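Local coordinates for protein putative alpha-galactosidase (Bacteroides fragilis, PDB 4NZJ) that probably hydrolyses terminal, non-reducing alpha-D-galactose residues from alpha-D-galactosides such as galactose oligosaccharides, galactomannans and galactolipids, at residues W273-D278 against G314-D319; K218-N223 against C254-R259; G11-N16 against L75-A80; P34-R39 against R132-S137. All blocks are in the same frame, centred on the assembly; numbering follows the deposited sequence.

How the contacts relate
Contacts 1 and 2 are buried, belong to the catalytic TIM barrel and use its one parallel sheet; their centres are 10 Å apart, and they touch where Arg274 packs on Cys254 and Trp256. Both are rich in charged and aromatic groups at strand ends. Contacts 3 and 4 lie on the opposite side of the chain's centre, about 34 and 26 Å from contact 1 between centres. Contact 3 is partly buried and largely apolar, joining the two sheets of the Ig-like domain, whereas contact 4 is a buried junction of that domain with the barrel, gripped through one aspartate. Asn16 of contact 3 also reaches Asp133 of contact 4.

Contact 1. Residues W273-D278 against G314-D319; sequences WRVSGD and GWNDPD
Neighbouring parallel strands of the TIM barrel, 272-274 and 315-317, pair here through Trp273 with Asn316 and Arg274 with Asp317, and their C-terminal ends run into a salt-bridge network of Arg274, Asp278 and Asp319. The backbone ladder consists of Trp273 N to Trp315 O at 3.1 Å, Asp317 N to Trp273 O, and Val275 N to Asp317 O.

On the face shared by Trp273 and Asn316, the indole folds across the adjoining strand, because CG stands between the backbone N and carbonyl carbon (chi1 45°). One ring face consequently carries Trp315 O over its centre, 3.5 Å from Trp273 CD2. At the ring edge, Trp273 NE1 donates to Asn316 OD1 at 2.8 Å, with ring and amide planes 84° apart; Asn316 ND2 is bound separately by Gln391 and Leu306.

On the other face, bends at chi2 and chi3 of Arg274 lay its guanidinium against the Asp319 carboxylate, the two planes only 10° apart. The C-terminal ends of barrel strands, where this network lies, carry the active site in enzymes of this fold. No N-H points at Asp319 OD2, 3.5 Å from Arg274 NH2, so this salt bridge acts through charge alone. The same NH2 meets Asp278 OD1 in the guanidinium plane at 2.7 Å, on the anti lone pair. Arg274 NE holds a water at 2.8 Å that donates to Asp317 O and Ser276 OG. An Asx turn, Asp319 N to Asp317 OD1, shapes the second loop, while Asp319 OD2 accepts from Ile279 N.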
loop_
_atom_site.group_PDB
_atom_site.type_symbol
_atom_site.label_atom_id
_atom_site.label_comp_id
_atom_site.label_asym_id
_atom_site.label_seq_id
_atom_site.Cartn_x
_atom_site.Cartn_y
_atom_site.Cartn_z
ATOM N N TRP A 273 -1.724 2.778 10.359
ATOM C CA TRP A 273 -2.333 3.887 11.073
ATOM C C TRP A 273 -1.910 5.206 10.448
ATOM O O TRP A 273 -0.743 5.417 10.138
ATOM C CB TRP A 273 -1.943 3.867 12.554
ATOM C CG TRP A 273 -0.490 3.623 12.754
ATOM C CD1 TRP A 273 0.514 4.553 12.750
ATOM C CD2 TRP A 273 0.137 2.354 12.950
ATOM N NE1 TRP A 273 1.725 3.940 12.939
ATOM C CE2 TRP A 273 1.525 2.588 13.064
ATOM C CE3 TRP A 273 -0.338 1.040 13.043
ATOM C CZ2 TRP A 273 2.441 1.555 13.276
ATOM C CZ3 TRP A 273 0.574 0.012 13.249
ATOM C CH2 TRP A 273 1.948 0.278 13.366
ATOM N N ARG A 274 -2.880 6.091 10.262
ATOM C CA ARG A 274 -2.599 7.410 9.730
ATOM C C ARG A 274 -1.731 8.199 10.716
ATOM O O ARG A 274 -2.000 8.225 11.919
ATOM C CB ARG A 274 -3.911 8.129 9.411
ATOM C CG ARG A 274 -4.610 7.575 8.168
ATOM C CD ARG A 274 -4.028 8.150 6.882
ATOM N NE ARG A 274 -4.203 9.591 6.935
ATOM C CZ ARG A 274 -5.344 10.235 6.681
ATOM N NH1 ARG A 274 -6.421 9.591 6.231
ATOM N NH2 ARG A 274 -5.393 11.544 6.855
ATOM N N VAL A 275 -0.679 8.826 10.201
ATOM C CA VAL A 275 0.236 9.612 11.026
ATOM C C VAL A 275 -0.034 11.112 10.955
ATOM O O VAL A 275 0.582 11.878 11.688
ATOM C CB VAL A 275 1.725 9.353 10.677
ATOM C CG1 VAL A 275 2.075 7.894 10.915
ATOM C CG2 VAL A 275 2.058 9.772 9.252
ATOM N N SER A 276 -0.971 11.518 10.102
ATOM C CA SER A 276 -1.215 12.926 9.837
ATOM C C SER A 276 -2.632 13.189 9.375
ATOM O O SER A 276 -3.389 12.265 9.080
ATOM C CB SER A 276 -0.267 13.411 8.740
ATOM O OG SER A 276 -0.660 12.918 7.459
ATOM N N GLY A 277 -2.956 14.473 9.281
ATOM C CA GLY A 277 -4.164 14.909 8.603
ATOM C C GLY A 277 -4.085 14.587 7.122
ATOM O O GLY A 277 -3.043 14.146 6.617
ATOM N N ASP A 278 -5.186 14.837 6.427
ATOM C CA ASP A 278 -5.336 14.434 5.038
ATOM C C ASP A 278 -4.326 15.104 4.120
ATOM O O ASP A 278 -4.031 16.288 4.267
ATOM C CB ASP A 278 -6.748 14.765 4.541
ATOM C CG ASP A 278 -7.830 13.942 5.221
ATOM O OD1 ASP A 278 -7.522 12.964 5.939
ATOM O OD2 ASP A 278 -9.017 14.281 5.016
ATOM N N GLY A 314 2.570 -3.688 10.643
ATOM C CA GLY A 314 2.321 -2.445 11.360
ATOM C C GLY A 314 3.012 -1.287 10.682
ATOM O O GLY A 314 4.159 -1.005 10.983
ATOM N N TRP A 315 2.298 -0.619 9.776
ATOM C CA TRP A 315 2.873 0.421 8.925
ATOM C C TRP A 315 2.395 1.826 9.278
ATOM O O TRP A 315 1.216 2.037 9.594
ATOM C CB TRP A 315 2.530 0.120 7.458
ATOM C CG TRP A 315 2.845 -1.285 7.082
ATOM C CD1 TRP A 315 1.957 -2.309 6.908
ATOM C CD2 TRP A 315 4.147 -1.845 6.869
ATOM N NE1 TRP A 315 2.625 -3.465 6.578
ATOM C CE2 TRP A 315 3.970 -3.211 6.558
ATOM C CE3 TRP A 315 5.443 -1.326 6.904
ATOM C CZ2 TRP A 315 5.044 -4.060 6.279
ATOM C CZ3 TRP A 315 6.514 -2.176 6.632
ATOM C CH2 TRP A 315 6.303 -3.530 6.329
ATOM N N ASN A 316 3.315 2.789 9.218
ATOM C CA ASN A 316 2.940 4.196 9.267
ATOM C C ASN A 316 2.286 4.559 7.940
ATOM O O ASN A 316 2.857 4.309 6.877
ATOM C CB ASN A 316 4.156 5.094 9.479
ATOM C CG ASN A 316 4.748 4.980 10.876
ATOM O OD1 ASN A 316 4.040 5.081 11.880
ATOM N ND2 ASN A 316 6.067 4.809 10.945
ATOM N N ASP A 317 1.108 5.168 8.004
ATOM C CA ASP A 317 0.332 5.503 6.809
ATOM C C ASP A 317 0.363 7.020 6.576
ATOM O O ASP A 317 -0.282 7.771 7.301
ATOM C CB ASP A 317 -1.095 4.986 6.996
ATOM C CG ASP A 317 -2.005 5.252 5.808
ATOM O OD1 ASP A 317 -1.561 5.800 4.771
ATOM O OD2 ASP A 317 -3.204 4.904 5.932
ATOM N N PRO A 318 1.118 7.479 5.562
ATOM C CA PRO A 318 1.200 8.902 5.244
ATOM C C PRO A 318 0.109 9.368 4.264
ATOM O O PRO A 318 0.251 10.420 3.632
ATOM C CB PRO A 318 2.586 9.024 4.609
ATOM C CG PRO A 318 2.809 7.707 3.952
ATOM C CD PRO A 318 1.971 6.679 4.665
ATOM N N ASP A 319 -0.958 8.585 4.158
ATOM C CA ASP A 319 -2.121 8.880 3.325
ATOM C C ASP A 319 -1.858 8.531 1.848
ATOM O O ASP A 319 -0.800 8.003 1.481
ATOM C CB ASP A 319 -2.630 10.327 3.528
ATOM C CG ASP A 319 -4.147 10.483 3.268
ATOM O OD1 ASP A 319 -4.812 9.508 2.839
ATOM O OD2 ASP A 319 -4.677 11.602 3.475
HETATM O O HOH W 1 -1.524 10.210 7.395
HETATM O O HOH W 2 -6.552 7.309 4.497
#

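Contact 2. Residues K218-N223 against C254-R259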
loop_
_atom_site.group_PDB
_atom_site.type_symbol
_atom_site.label_atom_id
_atom_site.label_comp_id
_atom_site.label_asym_id
_atom_site.label_seq_id
_atom_site.Cartn_x
_atom_site.Cartn_y
_atom_site.Cartn_z
ATOM N N LYS A 218 -11.209 0.351 7.029
ATOM C CA LYS A 218 -10.698 1.660 7.403
ATOM C C LYS A 218 -11.636 2.217 8.467
ATOM O O LYS A 218 -12.839 2.347 8.231
ATOM C CB LYS A 218 -10.645 2.589 6.188
ATOM C CG LYS A 218 -10.251 4.019 6.530
ATOM C CD LYS A 218 -10.237 4.913 5.304
ATOM C CE LYS A 218 -10.242 6.387 5.695
ATOM N NZ LYS A 218 -10.555 7.249 4.521
ATOM N N TYR A 219 -11.086 2.555 9.627
ATOM C CA TYR A 219 -11.895 2.931 10.779
ATOM C C TYR A 219 -11.528 4.342 11.227
ATOM O O TYR A 219 -10.485 4.574 11.837
ATOM C CB TYR A 219 -11.710 1.904 11.894
ATOM C CG TYR A 219 -12.854 1.793 12.888
ATOM C CD1 TYR A 219 -14.183 1.753 12.460
ATOM C CD2 TYR A 219 -12.605 1.677 14.257
ATOM C CE1 TYR A 219 -15.222 1.628 13.364
ATOM C CE2 TYR A 219 -13.643 1.545 15.170
ATOM C CZ TYR A 219 -14.952 1.520 14.717
ATOM O OH TYR A 219 -15.992 1.384 15.616
ATOM N N ASP A 220 -12.409 5.274 10.892
ATOM C CA ASP A 220 -12.191 6.705 11.061
ATOM C C ASP A 220 -12.605 7.145 12.464
ATOM O O ASP A 220 -13.303 6.414 13.171
ATOM C CB ASP A 220 -13.037 7.435 10.010
ATOM C CG ASP A 220 -12.427 8.731 9.537
ATOM O OD1 ASP A 220 -11.572 9.316 10.237
ATOM O OD2 ASP A 220 -12.827 9.165 8.431
ATOM N N TYR A 221 -12.181 8.343 12.856
ATOM C CA TYR A 221 -12.382 8.811 14.223
ATOM C C TYR A 221 -13.195 10.101 14.317
ATOM O O TYR A 221 -13.169 10.774 15.349
ATOM C CB TYR A 221 -11.030 8.955 14.952
ATOM C CG TYR A 221 -11.192 8.864 16.448
ATOM C CD1 TYR A 221 -11.656 7.693 17.038
ATOM C CD2 TYR A 221 -10.924 9.954 17.273
ATOM C CE1 TYR A 221 -11.840 7.602 18.403
ATOM C CE2 TYR A 221 -11.107 9.871 18.637
ATOM C CZ TYR A 221 -11.568 8.695 19.198
ATOM O OH TYR A 221 -11.773 8.609 20.549
ATOM N N CYS A 222 -13.946 10.448 13.272
ATOM C CA CYS A 222 -14.824 11.620 13.344
ATOM C C CYS A 222 -15.898 11.455 14.410
ATOM O O CYS A 222 -16.397 10.349 14.642
ATOM C CB CYS A 222 -15.490 11.910 11.999
ATOM S SG CYS A 222 -14.377 12.669 10.800
ATOM N N ASN A 223 -16.243 12.562 15.060
ATOM C CA ASN A 223 -17.330 12.605 16.041
ATOM C C ASN A 223 -17.095 11.797 17.309
ATOM O O ASN A 223 -18.031 11.560 18.073
ATOM C CB ASN A 223 -18.652 12.182 15.387
ATOM C CG ASN A 223 -19.001 13.042 14.193
ATOM O OD1 ASN A 223 -19.016 14.266 14.295
ATOM N ND2 ASN A 223 -19.265 12.412 13.053
ATOM N N CYS A 254 -7.506 5.274 11.469
ATOM C CA CYS A 254 -7.503 6.627 10.937
ATOM C C CYS A 254 -7.996 7.632 11.974
ATOM O O CYS A 254 -9.192 7.934 12.049
ATOM C CB CYS A 254 -8.356 6.683 9.667
ATOM S SG CYS A 254 -8.408 8.300 8.886
ATOM N N GLU A 255 -7.068 8.130 12.792
ATOM C CA GLU A 255 -7.371 9.201 13.745
ATOM C C GLU A 255 -6.398 10.385 13.563
ATOM O O GLU A 255 -6.197 11.196 14.473
ATOM C CB GLU A 255 -7.458 8.670 15.194
ATOM C CG GLU A 255 -6.221 7.974 15.757
ATOM C CD GLU A 255 -5.051 8.909 15.944
ATOM O OE1 GLU A 255 -5.031 9.662 16.946
ATOM O OE2 GLU A 255 -4.152 8.906 15.076
ATOM N N TRP A 256 -5.816 10.456 12.365
ATOM C CA TRP A 256 -5.063 11.615 11.855
ATOM C C TRP A 256 -3.777 11.931 12.613
ATOM O O TRP A 256 -3.259 13.042 12.516
ATOM C CB TRP A 256 -5.947 12.860 11.771
ATOM C CG TRP A 256 -7.326 12.538 11.364
ATOM C CD1 TRP A 256 -7.743 12.089 10.147
ATOM C CD2 TRP A 256 -8.485 12.605 12.193
ATOM N NE1 TRP A 256 -9.106 11.878 10.167
ATOM C CE2 TRP A 256 -9.583 12.192 11.412
ATOM C CE3 TRP A 256 -8.705 12.990 13.522
ATOM C CZ2 TRP A 256 -10.883 12.149 11.917
ATOM C CZ3 TRP A 256 -9.996 12.946 14.021
ATOM C CH2 TRP A 256 -11.068 12.529 13.219
ATOM N N GLY A 257 -3.255 10.942 13.333
ATOM C CA GLY A 257 -1.991 11.079 14.043
ATOM C C GLY A 257 -2.039 11.934 15.293
ATOM O O GLY A 257 -0.995 12.315 15.812
ATOM N N GLN A 258 -3.229 12.227 15.798
ATOM C CA GLN A 258 -3.363 13.197 16.877
ATOM C C GLN A 258 -2.997 12.631 18.250
ATOM O O GLN A 258 -2.593 13.383 19.131
ATOM C CB GLN A 258 -4.776 13.770 16.892
ATOM C CG GLN A 258 -5.113 14.478 15.585
ATOM C CD GLN A 258 -6.342 15.347 15.683
ATOM O OE1 GLN A 258 -7.207 15.125 16.521
ATOM N NE2 GLN A 258 -6.419 16.357 14.823
ATOM N N ARG A 259 -3.128 11.314 18.411
ATOM C CA ARG A 259 -2.862 10.651 19.686
ATOM C C ARG A 259 -1.642 9.714 19.640
ATOM O O ARG A 259 -1.592 8.721 20.366
ATOM C CB ARG A 259 -4.115 9.880 20.122
ATOM C CG ARG A 259 -5.272 10.766 20.573
ATOM C CD ARG A 259 -6.622 10.224 20.131
ATOM N NE ARG A 259 -6.873 10.566 18.737
ATOM C CZ ARG A 259 -7.611 11.587 18.307
ATOM N NH1 ARG A 259 -8.239 12.398 19.151
ATOM N NH2 ARG A 259 -7.721 11.799 17.001
HETATM O O HOH W 3 -11.036 11.262 7.996
#
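Tyr219, next to Lys218 whose NZ pairs with Asp142, supplies the hydrogen bond between the segments, its carbonyl O accepting from Cys254 N at 3.1 Å, and the same oxygen takes Tyr235 OH.

Asp220, ending barrel strand 216-220, sets its carboxylate at 63° to the Trp256 ring, with Asp220 OD1 3.4 Å from Trp256 CZ2. Asp220 OD1 also accepts from Tyr221 N at 2.9 Å. A water donates to Asp220 OD2 at 2.8 Å and accepts from Trp256 NE1, and OD2 is further bound by Tyr184 OH and a glycerol.

Tyr221 presses its CB on Glu255 CB at 3.6 Å and its backbone C on Trp256 CH2. Its CG lies anti to the backbone N (chi1 -156°), which brings ring atom Tyr221 CD2 over one face of the Arg259 guanidinium, 3.7 Å from Arg259 NH2. That guanidinium is fixed in turn by Glu255, with Arg259 NE 2.7 Å from Glu255 OE1 in a salt bridge and NH2 on Glu255 O. Cys222, disulfide-bonded to Cys192, brings its backbone N to 3.6 Å from Trp256 CH2.

Taken together, the bonds to both Asp220 oxygens would restrict rotation of the carboxylate, and the glycerol beside it, probably from the crystallisation liquor, is consistent with a polar pocket at this end of the barrel.

Contact 3. Residues G11-N16 against L75-A80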
loop_
_atom_site.group_PDB
_atom_site.type_symbol
_atom_site.label_atom_id
_atom_site.label_comp_id
_atom_site.label_asym_id
_atom_site.label_seq_id
_atom_site.Cartn_x
_atom_site.Cartn_y
_atom_site.Cartn_z
ATOM N N GLY A 11 7.622 -9.144 -23.100
ATOM C CA GLY A 11 8.804 -9.881 -22.686
ATOM C C GLY A 11 8.490 -11.169 -21.954
ATOM O O GLY A 11 7.326 -11.570 -21.823
ATOM N N LYS A 12 9.547 -11.821 -21.484
ATOM C CA LYS A 12 9.423 -13.050 -20.719
ATOM C C LYS A 12 8.788 -12.747 -19.365
ATOM O O LYS A 12 8.796 -11.594 -18.921
ATOM C CB LYS A 12 10.791 -13.720 -20.541
ATOM C CG LYS A 12 11.780 -12.965 -19.660
ATOM C CD LYS A 12 13.090 -13.730 -19.525
ATOM C CE LYS A 12 12.980 -14.869 -18.518
ATOM N NZ LYS A 12 14.070 -15.870 -18.682
ATOM N N PRO A 13 8.236 -13.777 -18.700
ATOM C CA PRO A 13 7.555 -13.515 -17.434
ATOM C C PRO A 13 8.499 -12.958 -16.382
ATOM O O PRO A 13 9.689 -13.274 -16.388
ATOM C CB PRO A 13 7.047 -14.898 -17.006
ATOM C CG PRO A 13 7.078 -15.730 -18.236
ATOM C CD PRO A 13 8.235 -15.211 -19.028
ATOM N N ARG A 14 7.967 -12.113 -15.509
ATOM C CA ARG A 14 8.695 -11.620 -14.348
ATOM C C ARG A 14 7.708 -11.648 -13.190
ATOM O O ARG A 14 6.764 -10.857 -13.160
ATOM C CB ARG A 14 9.236 -10.199 -14.595
ATOM C CG ARG A 14 9.989 -10.072 -15.917
ATOM C CD ARG A 14 10.530 -8.682 -16.210
ATOM N NE ARG A 14 9.516 -7.684 -16.565
ATOM C CZ ARG A 14 8.828 -7.636 -17.709
ATOM N NH1 ARG A 14 8.975 -8.561 -18.654
ATOM N NH2 ARG A 14 7.954 -6.653 -17.902
ATOM N N ILE A 15 7.896 -12.588 -12.265
ATOM C CA ILE A 15 7.045 -12.668 -11.078
ATOM C C ILE A 15 7.485 -11.570 -10.115
ATOM O O ILE A 15 8.642 -11.536 -9.682
ATOM C CB ILE A 15 7.115 -14.045 -10.389
ATOM C CG1 ILE A 15 6.570 -15.126 -11.328
ATOM C CG2 ILE A 15 6.332 -14.033 -9.077
ATOM C CD1 ILE A 15 6.820 -16.547 -10.861
ATOM N N ASN A 16 6.555 -10.675 -9.807
ATOM C CA ASN A 16 6.851 -9.474 -9.036
ATOM C C ASN A 16 6.528 -9.626 -7.552
ATOM O O ASN A 16 5.937 -10.625 -7.129
ATOM C CB ASN A 16 6.096 -8.281 -9.638
ATOM C CG ASN A 16 6.484 -8.016 -11.086
ATOM O OD1 ASN A 16 7.668 -7.998 -11.424
ATOM N ND2 ASN A 16 5.490 -7.804 -11.949
ATOM N N LEU A 75 7.079 -20.747 -7.195
ATOM C CA LEU A 75 6.142 -20.352 -8.240
ATOM C C LEU A 75 6.840 -20.296 -9.580
ATOM O O LEU A 75 8.007 -19.922 -9.664
ATOM C CB LEU A 75 5.553 -18.977 -7.946
ATOM C CG LEU A 75 4.891 -18.783 -6.586
ATOM C CD1 LEU A 75 4.475 -17.334 -6.408
ATOM C CD2 LEU A 75 3.706 -19.723 -6.438
ATOM N N LYS A 76 6.102 -20.639 -10.629
ATOM C CA LYS A 76 6.608 -20.594 -11.989
ATOM C C LYS A 76 5.566 -19.949 -12.898
ATOM O O LYS A 76 4.387 -20.287 -12.836
ATOM C CB LYS A 76 6.931 -22.008 -12.471
ATOM C CG LYS A 76 7.614 -22.077 -13.822
ATOM C CD LYS A 76 7.946 -23.519 -14.168
ATOM C CE LYS A 76 8.673 -23.622 -15.497
ATOM N NZ LYS A 76 8.716 -25.024 -16.000
ATOM N N ALA A 77 6.008 -19.000 -13.715
ATOM C CA ALA A 77 5.170 -18.384 -14.731
ATOM C C ALA A 77 5.840 -18.628 -16.066
ATOM O O ALA A 77 7.057 -18.478 -16.171
ATOM C CB ALA A 77 5.030 -16.895 -14.471
ATOM N N GLU A 78 5.048 -19.010 -17.070
ATOM C CA GLU A 78 5.553 -19.350 -18.402
ATOM C C GLU A 78 4.738 -18.660 -19.490
ATOM O O GLU A 78 3.510 -18.669 -19.440
ATOM C CB GLU A 78 5.450 -20.860 -18.645
ATOM C CG GLU A 78 6.096 -21.749 -17.597
ATOM C CD GLU A 78 5.803 -23.221 -17.835
ATOM O OE1 GLU A 78 4.629 -23.633 -17.698
ATOM O OE2 GLU A 78 6.747 -23.970 -18.164
ATOM N N ASN A 79 5.420 -18.085 -20.476
ATOM C CA ASN A 79 4.771 -17.613 -21.697
ATOM C C ASN A 79 5.607 -18.040 -22.913
ATOM O O ASN A 79 6.581 -18.788 -22.769
ATOM C CB ASN A 79 4.506 -16.095 -21.655
ATOM C CG ASN A 79 5.776 -15.259 -21.681
ATOM O OD1 ASN A 79 6.851 -15.735 -22.035
ATOM N ND2 ASN A 79 5.646 -13.985 -21.311
ATOM N N ALA A 80 5.231 -17.570 -24.099
ATOM C CA ALA A 80 5.929 -17.932 -25.337
ATOM C C ALA A 80 7.421 -17.559 -25.349
ATOM O O ALA A 80 8.202 -18.172 -26.079
ATOM C CB ALA A 80 5.225 -17.304 -26.532
#
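Pro13 and Ile15 face Ala77 and Leu75 across the interior of the Ig-like beta sandwich. Strand 14-15 is an outer member of one sheet and strand 69-79 an inner member of the other; the touching parts run 166° apart, close to antiparallel, but no backbone hydrogen bond links them. The contact is thus one of sheet faces, not of paired strands.

The apolar part is a short row. Pro13 CB meets Ala77 CB at 3.8 Å, and Ile15 CG1 approaches the same methyl at 3.9 Å, so that Ala77 CB is touched by both Pro13 and Ile15. Ile15 CG1 sits beside the backbone N (chi1 -64°), and its nearly extended chi2 carries the terminal CD1 onward to Leu75 CB, 4.0 Å away. Ile33 of strand 28-36 adds contacts to both Ile15 and Leu75.

Proline ring carbons also lie against polar atoms. Pro13 CG rests 3.4 Å from Ala77 O, and Pro13 CD is equally near Asn79 OD1, an oxygen that accepts from Leu81 N. The amide thus crosses the pyrrolidine ring obliquely at the end of the row, where the contact is less buried.

One hydrogen bond crosses between the segments, and it comes from the other end of that amide. With its CG between backbone N and carbonyl carbon (chi1 67°), Asn79 swings ND2 toward Gln38 O and Gly11 O; the Gly11 oxygen receives it in the carbonyl plane on a lone pair, Asn79 ND2 to Gly11 O at 3.0 Å.

Contact 4. Residues P34-R39 against R132-S137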
loop_
_atom_site.group_PDB
_atom_site.type_symbol
_atom_site.label_atom_id
_atom_site.label_comp_id
_atom_site.label_asym_id
_atom_site.label_seq_id
_atom_site.Cartn_x
_atom_site.Cartn_y
_atom_site.Cartn_z
ATOM N N PRO A 34 1.399 -11.561 -8.951
ATOM C CA PRO A 34 1.596 -10.436 -9.860
ATOM C C PRO A 34 2.733 -10.733 -10.821
ATOM O O PRO A 34 3.854 -10.993 -10.390
ATOM C CB PRO A 34 1.947 -9.269 -8.918
ATOM C CG PRO A 34 1.667 -9.761 -7.530
ATOM C CD PRO A 34 1.900 -11.239 -7.606
ATOM N N THR A 35 2.433 -10.720 -12.116
ATOM C CA THR A 35 3.370 -11.219 -13.119
ATOM C C THR A 35 3.405 -10.342 -14.366
ATOM O O THR A 35 2.412 -10.232 -15.087
ATOM C CB THR A 35 3.018 -12.666 -13.535
ATOM O OG1 THR A 35 2.686 -13.436 -12.374
ATOM C CG2 THR A 35 4.177 -13.320 -14.242
ATOM N N SER A 36 4.554 -9.722 -14.618
ATOM C CA SER A 36 4.756 -8.980 -15.852
ATOM C C SER A 36 5.092 -9.949 -16.978
ATOM O O SER A 36 5.543 -11.067 -16.728
ATOM C CB SER A 36 5.876 -7.952 -15.686
ATOM O OG SER A 36 5.566 -7.023 -14.670
ATOM N N GLY A 37 4.865 -9.526 -18.218
ATOM C CA GLY A 37 5.253 -10.318 -19.381
ATOM C C GLY A 37 4.133 -10.454 -20.385
ATOM O O GLY A 37 2.963 -10.221 -20.068
ATOM N N GLN A 38 4.481 -10.846 -21.607
ATOM C CA GLN A 38 3.465 -10.967 -22.643
ATOM C C GLN A 38 2.487 -12.089 -22.292
ATOM O O GLN A 38 2.855 -13.072 -21.646
ATOM C CB GLN A 38 4.088 -11.164 -24.030
ATOM C CG GLN A 38 4.411 -12.596 -24.414
ATOM C CD GLN A 38 4.674 -12.737 -25.902
ATOM O OE1 GLN A 38 5.280 -11.861 -26.516
ATOM N NE2 GLN A 38 4.216 -13.837 -26.488
ATOM N N ARG A 39 1.233 -11.912 -22.700
ATOM C CA ARG A 39 0.207 -12.939 -22.558
ATOM C C ARG A 39 0.033 -13.667 -23.894
ATOM O O ARG A 39 0.393 -13.122 -24.939
ATOM C CB ARG A 39 -1.115 -12.309 -22.101
ATOM C CG ARG A 39 -1.329 -12.323 -20.594
ATOM C CD ARG A 39 -0.265 -11.556 -19.815
ATOM N NE ARG A 39 -0.548 -11.610 -18.382
ATOM C CZ ARG A 39 0.266 -11.192 -17.413
ATOM N NH1 ARG A 39 1.453 -10.664 -17.687
ATOM N NH2 ARG A 39 -0.122 -11.301 -16.148
ATOM N N ARG A 132 -2.588 -4.555 -11.230
ATOM C CA ARG A 132 -2.707 -5.854 -10.564
ATOM C C ARG A 132 -1.409 -6.658 -10.678
ATOM O O ARG A 132 -0.986 -7.310 -9.721
ATOM C CB ARG A 132 -3.888 -6.659 -11.098
ATOM C CG ARG A 132 -4.160 -7.916 -10.283
ATOM C CD ARG A 132 -5.309 -8.756 -10.822
ATOM N NE ARG A 132 -5.011 -9.321 -12.132
ATOM C CZ ARG A 132 -5.710 -10.296 -12.713
ATOM N NH1 ARG A 132 -6.762 -10.834 -12.105
ATOM N NH2 ARG A 132 -5.351 -10.739 -13.909
ATOM N N ASP A 133 -0.744 -6.576 -11.826
ATOM C CA ASP A 133 0.495 -7.334 -12.026
ATOM C C ASP A 133 1.726 -6.747 -11.351
ATOM O O ASP A 133 2.777 -7.388 -11.332
ATOM C CB ASP A 133 0.725 -7.584 -13.508
ATOM C CG ASP A 133 -0.218 -8.618 -14.032
ATOM O OD1 ASP A 133 -0.116 -9.764 -13.558
ATOM O OD2 ASP A 133 -1.091 -8.283 -14.859
ATOM N N LEU A 134 1.591 -5.549 -10.785
ATOM C CA LEU A 134 2.652 -4.968 -9.967
ATOM C C LEU A 134 2.347 -5.040 -8.472
ATOM O O LEU A 134 3.110 -4.509 -7.666
ATOM C CB LEU A 134 2.960 -3.523 -10.402
ATOM C CG LEU A 134 4.061 -3.362 -11.456
ATOM C CD1 LEU A 134 5.416 -3.844 -10.950
ATOM C CD2 LEU A 134 3.683 -4.077 -12.740
ATOM N N GLY A 135 1.243 -5.695 -8.105
ATOM C CA GLY A 135 0.949 -5.999 -6.701
ATOM C C GLY A 135 -0.194 -5.224 -6.068
ATOM O O GLY A 135 -0.550 -5.480 -4.916
ATOM N N TYR A 136 -0.777 -4.281 -6.804
ATOM C CA TYR A 136 -1.925 -3.529 -6.290
ATOM C C TYR A 136 -3.102 -4.491 -6.171
ATOM O O TYR A 136 -3.527 -5.078 -7.172
ATOM C CB TYR A 136 -2.268 -2.358 -7.208
ATOM C CG TYR A 136 -1.211 -1.271 -7.245
ATOM C CD1 TYR A 136 -1.247 -0.203 -6.354
ATOM C CD2 TYR A 136 -0.180 -1.300 -8.181
ATOM C CE1 TYR A 136 -0.293 0.797 -6.399
ATOM C CE2 TYR A 136 0.784 -0.309 -8.224
ATOM C CZ TYR A 136 0.724 0.738 -7.331
ATOM O OH TYR A 136 1.684 1.725 -7.379
ATOM N N SER A 137 -3.593 -4.686 -4.949
ATOM C CA SER A 137 -4.613 -5.714 -4.697
ATOM C C SER A 137 -5.857 -5.239 -3.935
ATOM O O SER A 137 -6.917 -5.871 -4.044
ATOM C CB SER A 137 -3.977 -6.904 -3.968
ATOM O OG SER A 137 -3.454 -6.528 -2.702
#
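Pro34 and Thr35 meet Asp133 in the close part of this junction between the Ig-like domain and the barrel. The proline ring lies across the turn 132-135, whose backbone closes from Gly135 N to Arg132 O. Pro34 CB comes within 3.2 Å of Asp133 O and is 3.7 Å from Gly135 N, so this one carbon bears on both the carbonyl of Asp133 and the amide of Gly135, with Pro34 CG next to Gly135 CA. Beside it, Thr35 N donates almost straight (164°) to the anti lone pair of Asp133 OD1 at 3.1 Å. The carboxylate gets there because its CG lies beside its own backbone N, anti to the carbonyl carbon (chi1 -73°). Tyr32 OH is a further donor to this oxygen. Ser36 OG, bound by Asn16 ND2, touches Leu134 CD2 only loosely at 4.0 Å, though both residues are buried.

Toward the more open side, at the partly exposed Arg39, the hold weakens. Arg39 forms a salt bridge through NH2 to Asp133 OD1 at 3.0 Å, but the hydrogen bond in it is weak, bent to 127°. Its firmer bonds are within its own segment: both NH1 and NH2 converge on Thr35 O, the former at 2.8 Å, and NH1 also reaches Gly37 O. Arg39 NH2 therefore serves two neighbouring acceptors, Thr35 O and Asp133 OD1, which are themselves only 3.0 Å apart and would otherwise probably repel.

Strand 28-36 of the Ig-like domain thus abuts the loop between helix 116-128 and barrel strand 138-140, while Asn16, following strand 14-15, also sends its ND2 to Asp133 O.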